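Local atomic coordinates of protein induced by osmotic stress (Scheffersomyces stipitis, PDB entry 5YWN), a protein that probably reduces ketones and aldehydes to alcohols with NADPH, as a haloketone reductase related to cinnamyl-alcohol dehydrogenases and dihydroflavonol reductases. Residues Phe185-Gly197 and Ala254-Phe266. The protein carries 1 engineered substitution. Residues are numbered along the deposited sequence; the frame is centred on the assembly and turned at random.
Sequences FALSTVNPVYIFG and AKGERLLLSNTRF. With NAP (NADP nicotinamide-adenine-dinucleotide phosphate), chain B.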
loop_
_atom_site.group_PDB
_atom_site.type_symbol
_atom_site.label_atom_id
_atom_site.label_comp_id
_atom_site.label_asym_id
_atom_site.label_seq_id
_atom_site.Cartn_x
_atom_site.Cartn_y
_atom_site.Cartn_z
ATOM N N PHE A 185 -16.385 0.804 -15.768
ATOM C CA PHE A 185 -15.763 1.526 -14.691
ATOM C C PHE A 185 -14.698 2.502 -15.124
ATOM O O PHE A 185 -14.099 2.325 -16.104
ATOM C CB PHE A 185 -15.192 0.571 -13.671
ATOM C CG PHE A 185 -14.182 -0.387 -14.220
ATOM C CD1 PHE A 185 -12.879 -0.030 -14.388
ATOM C CD2 PHE A 185 -14.533 -1.651 -14.533
ATOM C CE1 PHE A 185 -11.960 -0.921 -14.868
ATOM C CE2 PHE A 185 -13.634 -2.550 -15.018
ATOM C CZ PHE A 185 -12.340 -2.191 -15.191
ATOM N N ALA A 186 -14.497 3.524 -14.332
ATOM C CA ALA A 186 -13.336 4.360 -14.387
ATOM C C ALA A 186 -12.213 3.861 -13.439
ATOM O O ALA A 186 -12.455 3.403 -12.359
ATOM C CB ALA A 186 -13.693 5.770 -14.080
ATOM N N LEU A 187 -10.997 3.993 -13.879
ATOM C CA LEU A 187 -9.881 3.514 -13.136
ATOM C C LEU A 187 -9.082 4.645 -12.565
ATOM O O LEU A 187 -8.936 5.658 -13.159
ATOM C CB LEU A 187 -8.967 2.651 -13.989
ATOM C CG LEU A 187 -7.618 2.156 -13.444
ATOM C CD1 LEU A 187 -7.792 1.248 -12.263
ATOM C CD2 LEU A 187 -6.771 1.478 -14.502
ATOM N N SER A 188 -8.557 4.407 -11.408
ATOM C CA SER A 188 -7.583 5.275 -10.825
ATOM C C SER A 188 -6.540 4.481 -10.045
ATOM O O SER A 188 -6.798 3.401 -9.672
ATOM C CB SER A 188 -8.265 6.333 -9.989
ATOM O OG SER A 188 -8.912 5.801 -8.906
ATOM N N THR A 189 -5.357 5.039 -9.851
ATOM C CA THR A 189 -4.314 4.349 -9.122
ATOM C C THR A 189 -3.824 5.166 -7.971
ATOM O O THR A 189 -3.880 6.343 -7.996
ATOM C CB THR A 189 -3.084 3.907 -9.986
ATOM O OG1 THR A 189 -2.255 5.014 -10.302
ATOM C CG2 THR A 189 -3.494 3.186 -11.235
ATOM N N VAL A 190 -3.323 4.481 -6.972
ATOM C CA VAL A 190 -2.623 5.085 -5.870
ATOM C C VAL A 190 -1.179 4.560 -5.811
ATOM O O VAL A 190 -0.956 3.400 -5.782
ATOM C CB VAL A 190 -3.388 4.909 -4.569
ATOM C CG1 VAL A 190 -2.631 5.476 -3.410
ATOM C CG2 VAL A 190 -4.758 5.507 -4.676
ATOM N N ASN A 191 -0.230 5.459 -5.800
ATOM C CA ASN A 191 1.179 5.144 -5.934
ATOM C C ASN A 191 1.987 5.614 -4.697
ATOM O O ASN A 191 2.521 6.677 -4.638
ATOM C CB ASN A 191 1.760 5.717 -7.234
ATOM C CG ASN A 191 1.068 5.211 -8.465
ATOM O OD1 ASN A 191 -0.066 5.405 -8.644
ATOM N ND2 ASN A 191 1.794 4.547 -9.288
ATOM N N PRO A 192 1.980 4.800 -3.668
ATOM C CA PRO A 192 2.677 5.141 -2.433
ATOM C C PRO A 192 4.168 4.839 -2.395
ATOM O O PRO A 192 4.641 3.966 -3.024
ATOM C CB PRO A 192 1.963 4.319 -1.374
ATOM C CG PRO A 192 0.991 3.544 -2.069
ATOM C CD PRO A 192 1.246 3.569 -3.507
ATOM N N VAL A 193 4.837 5.583 -1.538
ATOM C CA VAL A 193 6.171 5.319 -1.053
ATOM C C VAL A 193 6.128 4.377 0.163
ATOM O O VAL A 193 5.154 3.730 0.370
ATOM C CB VAL A 193 6.946 6.620 -0.757
ATOM C CG1 VAL A 193 7.015 7.468 -1.988
ATOM C CG2 VAL A 193 6.324 7.364 0.393
ATOM N N TYR A 194 7.185 4.318 0.947
ATOM C CA TYR A 194 7.172 3.476 2.130
ATOM C C TYR A 194 6.021 3.871 3.069
ATOM O O TYR A 194 5.838 5.002 3.385
ATOM C CB TYR A 194 8.470 3.563 2.913
ATOM C CG TYR A 194 9.652 2.901 2.334
ATOM C CD1 TYR A 194 9.738 1.557 2.283
ATOM C CD2 TYR A 194 10.685 3.621 1.852
ATOM C CE1 TYR A 194 10.807 0.926 1.770
ATOM C CE2 TYR A 194 11.788 3.007 1.312
ATOM C CZ TYR A 194 11.830 1.643 1.272
ATOM O OH TYR A 194 12.905 1.009 0.781
ATOM N N ILE A 195 5.273 2.889 3.485
ATOM C CA ILE A 195 4.128 3.121 4.314
ATOM C C ILE A 195 4.378 2.795 5.800
ATOM O O ILE A 195 4.611 1.687 6.156
ATOM C CB ILE A 195 2.900 2.350 3.813
ATOM C CG1 ILE A 195 2.602 2.639 2.342
ATOM C CG2 ILE A 195 1.713 2.624 4.695
ATOM C CD1 ILE A 195 1.447 1.864 1.820
ATOM N N PHE A 196 4.277 3.816 6.621
ATOM C CA PHE A 196 4.419 3.718 8.054
ATOM C C PHE A 196 3.092 4.066 8.765
ATOM O O PHE A 196 2.249 4.672 8.223
ATOM C CB PHE A 196 5.519 4.625 8.627
ATOM C CG PHE A 196 6.880 4.435 8.047
ATOM C CD1 PHE A 196 7.281 3.258 7.489
ATOM C CD2 PHE A 196 7.774 5.461 8.089
ATOM C CE1 PHE A 196 8.531 3.132 6.972
ATOM C CE2 PHE A 196 9.026 5.328 7.588
ATOM C CZ PHE A 196 9.403 4.180 7.018
ATOM N N GLY A 197 3.018 3.708 10.024
ATOM C CA GLY A 197 1.872 3.952 10.831
ATOM C C GLY A 197 1.252 2.763 11.542
ATOM O O GLY A 197 1.560 1.655 11.278
ATOM N N ALA A 254 -10.605 12.359 -9.628
ATOM C CA ALA A 254 -9.737 11.202 -9.559
ATOM C C ALA A 254 -9.817 10.219 -10.720
ATOM O O ALA A 254 -8.965 9.424 -10.875
ATOM C CB ALA A 254 -9.886 10.488 -8.253
ATOM N N LYS A 255 -10.846 10.324 -11.522
ATOM C CA LYS A 255 -11.013 9.399 -12.596
ATOM C C LYS A 255 -9.876 9.518 -13.597
ATOM O O LYS A 255 -9.581 10.545 -14.064
ATOM C CB LYS A 255 -12.341 9.619 -13.284
ATOM C CG LYS A 255 -13.582 9.230 -12.501
ATOM C CD LYS A 255 -14.721 10.152 -12.803
ATOM C CE LYS A 255 -15.670 9.612 -13.812
ATOM N NZ LYS A 255 -16.639 10.599 -14.369
ATOM N N GLY A 256 -9.277 8.399 -13.884
ATOM C CA GLY A 256 -8.192 8.330 -14.827
ATOM C C GLY A 256 -6.882 8.920 -14.359
ATOM O O GLY A 256 -6.050 9.173 -15.137
ATOM N N GLU A 257 -6.749 9.106 -13.066
ATOM C CA GLU A 257 -5.554 9.633 -12.455
ATOM C C GLU A 257 -4.679 8.605 -11.740
ATOM O O GLU A 257 -5.150 7.662 -11.221
ATOM C CB GLU A 257 -5.873 10.789 -11.489
ATOM C CG GLU A 257 -6.872 11.811 -11.945
ATOM C CD GLU A 257 -6.263 12.974 -12.669
ATOM O OE1 GLU A 257 -5.092 12.944 -12.922
ATOM O OE2 GLU A 257 -6.970 13.911 -13.005
ATOM N N ARG A 258 -3.384 8.888 -11.730
ATOM C CA ARG A 258 -2.421 8.307 -10.856
ATOM C C ARG A 258 -2.106 9.271 -9.722
ATOM O O ARG A 258 -1.876 10.438 -9.921
ATOM C CB ARG A 258 -1.140 7.949 -11.546
ATOM C CG ARG A 258 -1.199 7.115 -12.779
ATOM C CD ARG A 258 0.138 7.118 -13.438
ATOM N NE ARG A 258 1.031 6.102 -13.000
ATOM C CZ ARG A 258 2.343 6.180 -13.115
ATOM N NH1 ARG A 258 2.894 7.246 -13.593
ATOM N NH2 ARG A 258 3.083 5.197 -12.749
ATOM N N LEU A 259 -2.126 8.741 -8.524
ATOM C CA LEU A 259 -1.879 9.526 -7.360
ATOM C C LEU A 259 -0.594 9.149 -6.654
ATOM O O LEU A 259 -0.452 8.078 -6.192
ATOM C CB LEU A 259 -3.038 9.382 -6.422
ATOM C CG LEU A 259 -4.372 9.745 -6.969
ATOM C CD1 LEU A 259 -5.455 9.456 -5.971
ATOM C CD2 LEU A 259 -4.320 11.163 -7.405
ATOM N N LEU A 260 0.331 10.072 -6.619
ATOM C CA LEU A 260 1.607 9.858 -5.988
ATOM C C LEU A 260 1.486 10.228 -4.520
ATOM O O LEU A 260 1.271 11.341 -4.211
ATOM C CB LEU A 260 2.656 10.729 -6.646
ATOM C CG LEU A 260 4.086 10.893 -6.136
ATOM C CD1 LEU A 260 4.824 9.582 -6.035
ATOM C CD2 LEU A 260 4.890 11.888 -6.941
ATOM N N LEU A 261 1.615 9.250 -3.658
ATOM C CA LEU A 261 1.436 9.436 -2.235
ATOM C C LEU A 261 2.759 9.394 -1.510
ATOM O O LEU A 261 3.243 8.370 -1.161
ATOM C CB LEU A 261 0.462 8.406 -1.680
ATOM C CG LEU A 261 -1.035 8.669 -1.640
ATOM C CD1 LEU A 261 -1.410 9.517 -0.441
ATOM C CD2 LEU A 261 -1.476 9.358 -2.905
ATOM N N SER A 262 3.329 10.557 -1.350
ATOM C CA SER A 262 4.641 10.757 -0.795
ATOM C C SER A 262 4.726 12.008 0.087
ATOM O O SER A 262 4.272 13.028 -0.282
ATOM C CB SER A 262 5.626 10.879 -1.955
ATOM O OG SER A 262 6.899 10.881 -1.491
ATOM N N ASN A 263 5.325 11.884 1.247
ATOM C CA ASN A 263 5.448 12.965 2.147
ATOM C C ASN A 263 6.896 13.440 2.308
ATOM O O ASN A 263 7.409 14.011 1.424
ATOM C CB ASN A 263 4.760 12.690 3.473
ATOM C CG ASN A 263 4.526 13.957 4.303
ATOM O OD1 ASN A 263 4.780 15.030 3.877
ATOM N ND2 ASN A 263 4.057 13.777 5.477
ATOM N N THR A 264 7.524 13.174 3.419
ATOM C CA THR A 264 8.860 13.690 3.654
ATOM C C THR A 264 9.952 12.600 3.710
ATOM O O THR A 264 9.694 11.480 3.967
ATOM C CB THR A 264 8.914 14.580 4.914
ATOM O OG1 THR A 264 8.481 13.845 6.037
ATOM C CG2 THR A 264 8.040 15.775 4.769
ATOM N N ARG A 265 11.166 13.022 3.436
ATOM C CA ARG A 265 12.370 12.266 3.584
ATOM C C ARG A 265 12.785 12.029 5.014
ATOM O O ARG A 265 12.627 12.860 5.830
ATOM C CB ARG A 265 13.517 12.921 2.825
ATOM C CG ARG A 265 13.747 12.197 1.536
ATOM C CD ARG A 265 14.692 12.850 0.604
ATOM N NE ARG A 265 14.213 12.795 -0.728
ATOM C CZ ARG A 265 14.248 11.734 -1.487
ATOM N NH1 ARG A 265 14.701 10.612 -1.068
ATOM N NH2 ARG A 265 13.820 11.837 -2.695
ATOM N N PHE A 266 13.333 10.860 5.232
ATOM C CA PHE A 266 13.861 10.423 6.478
ATOM C C PHE A 266 15.060 9.505 6.301
ATOM O O PHE A 266 15.243 8.907 5.292
ATOM C CB PHE A 266 12.805 9.665 7.248
ATOM C CG PHE A 266 12.489 8.344 6.672
ATOM C CD1 PHE A 266 11.624 8.218 5.644
ATOM C CD2 PHE A 266 13.116 7.251 7.140
ATOM C CE1 PHE A 266 11.344 7.017 5.107
ATOM C CE2 PHE A 266 12.858 6.028 6.617
ATOM C CZ PHE A 266 11.967 5.910 5.611
HETATM P PA NAP B . 1.273 -6.839 2.891
HETATM O O1A NAP B . 0.966 -6.267 4.255
HETATM O O2A NAP B . 2.102 -8.096 2.770
HETATM O O5B NAP B . -0.120 -7.078 2.120
HETATM C C5B NAP B . -0.195 -7.994 1.030
HETATM C C4B NAP B . -1.517 -8.751 1.084
HETATM O O4B NAP B . -1.848 -9.251 -0.216
HETATM C C3B NAP B . -1.444 -9.936 2.034
HETATM O O3B NAP B . -2.389 -9.791 3.099
HETATM C C2B NAP B . -1.753 -11.167 1.206
HETATM O O2B NAP B . -2.901 -11.842 1.713
HETATM C C1B NAP B . -2.001 -10.674 -0.212
HETATM N N9A NAP B . -1.025 -11.293 -1.144
HETATM C C8A NAP B . 0.307 -11.094 -1.132
HETATM N N7A NAP B . 0.907 -11.811 -2.117
HETATM C C5A NAP B . -0.052 -12.484 -2.779
HETATM C C6A NAP B . -0.106 -13.422 -3.924
HETATM N N6A NAP B . 1.021 -13.795 -4.578
HETATM N N1A NAP B . -1.317 -13.894 -4.293
HETATM C C2A NAP B . -2.450 -13.537 -3.657
HETATM N N3A NAP B . -2.466 -12.690 -2.612
HETATM C C4A NAP B . -1.325 -12.140 -2.133
HETATM O O3 NAP B . 1.971 -5.688 2.008
HETATM P PN NAP B . 1.584 -4.141 2.228
HETATM O O1N NAP B . 2.821 -3.404 2.680
HETATM O O2N NAP B . 0.325 -4.083 3.062
HETATM O O5D NAP B . 1.222 -3.652 0.737
HETATM C C5D NAP B . -0.137 -3.481 0.342
HETATM C C4D NAP B . -0.202 -3.067 -1.124
HETATM O O4D NAP B . 0.193 -1.699 -1.268
HETATM C C3D NAP B . 0.720 -3.911 -1.989
HETATM O O3D NAP B . -0.031 -4.666 -2.945
HETATM C C2D NAP B . 1.654 -2.942 -2.686
HETATM O O2D NAP B . 1.543 -3.064 -4.108
HETATM C C1D NAP B . 1.242 -1.551 -2.231
HETATM N N1N NAP B . 2.388 -0.854 -1.638
HETATM C C2N NAP B . 2.610 -0.944 -0.321
HETATM C C3N NAP B . 3.692 -0.291 0.261
HETATM C C7N NAP B . 3.934 -0.396 1.738
HETATM O O7N NAP B . 5.006 -0.036 2.195
HETATM N N7N NAP B . 2.966 -0.883 2.514
HETATM C C4N NAP B . 4.544 0.458 -0.536
HETATM C C5N NAP B . 4.292 0.535 -1.898
HETATM C C6N NAP B . 3.197 -0.136 -2.429
HETATM P P2B NAP B . -2.745 -12.999 2.821
HETATM O O1X NAP B . -3.955 -13.877 2.603
HETATM O O2X NAP B . -1.429 -13.654 2.481
HETATM O O3X NAP B . -2.747 -12.249 4.132
#
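Strands 186-192 and 258-261 pair in parallel as the last two strands of the central sheet, 258-261 forming its edge. Backbone bonds alternate: T189 N to E257 O (3.0 Å), L259 N to T189 O, N191 N to L259 O (2.7 Å), L261 N to N191 O, then V193 N to L261 O. Ahead of them G256, whose positive phi of 72° suits glycine in the type II turn A254-E257, gives its N-H to L187 O. On one face branched apolar side chains pack: V190 turns CG1 anti to its backbone N (chi1 177°), against L261 CG at 4.0 Å. The opposite face carries L260 and a polar cluster. T189 OG1 donates in the carbonyl plane to N191 OD1 (2.8 Å) and N191 ND2 hydrogen-bonds to E171, together holding the amide's rotation; R258 NE salt-bridges E171, whose carboxylate would offset the buried guanidinium charge. Beyond the paired strands, an offset edge-to-face stack joins the segments, the F196 edge toward the F266 face, planes 68° apart, F196 CZ 3.4 Å from F266 CZ. Between, P192 and V193 carbonyls approach the nicotinamide and I195 N binds its O7N (3.2 Å), as at the C-terminal strand ends of Rossmann folds in extended short-chain reductases.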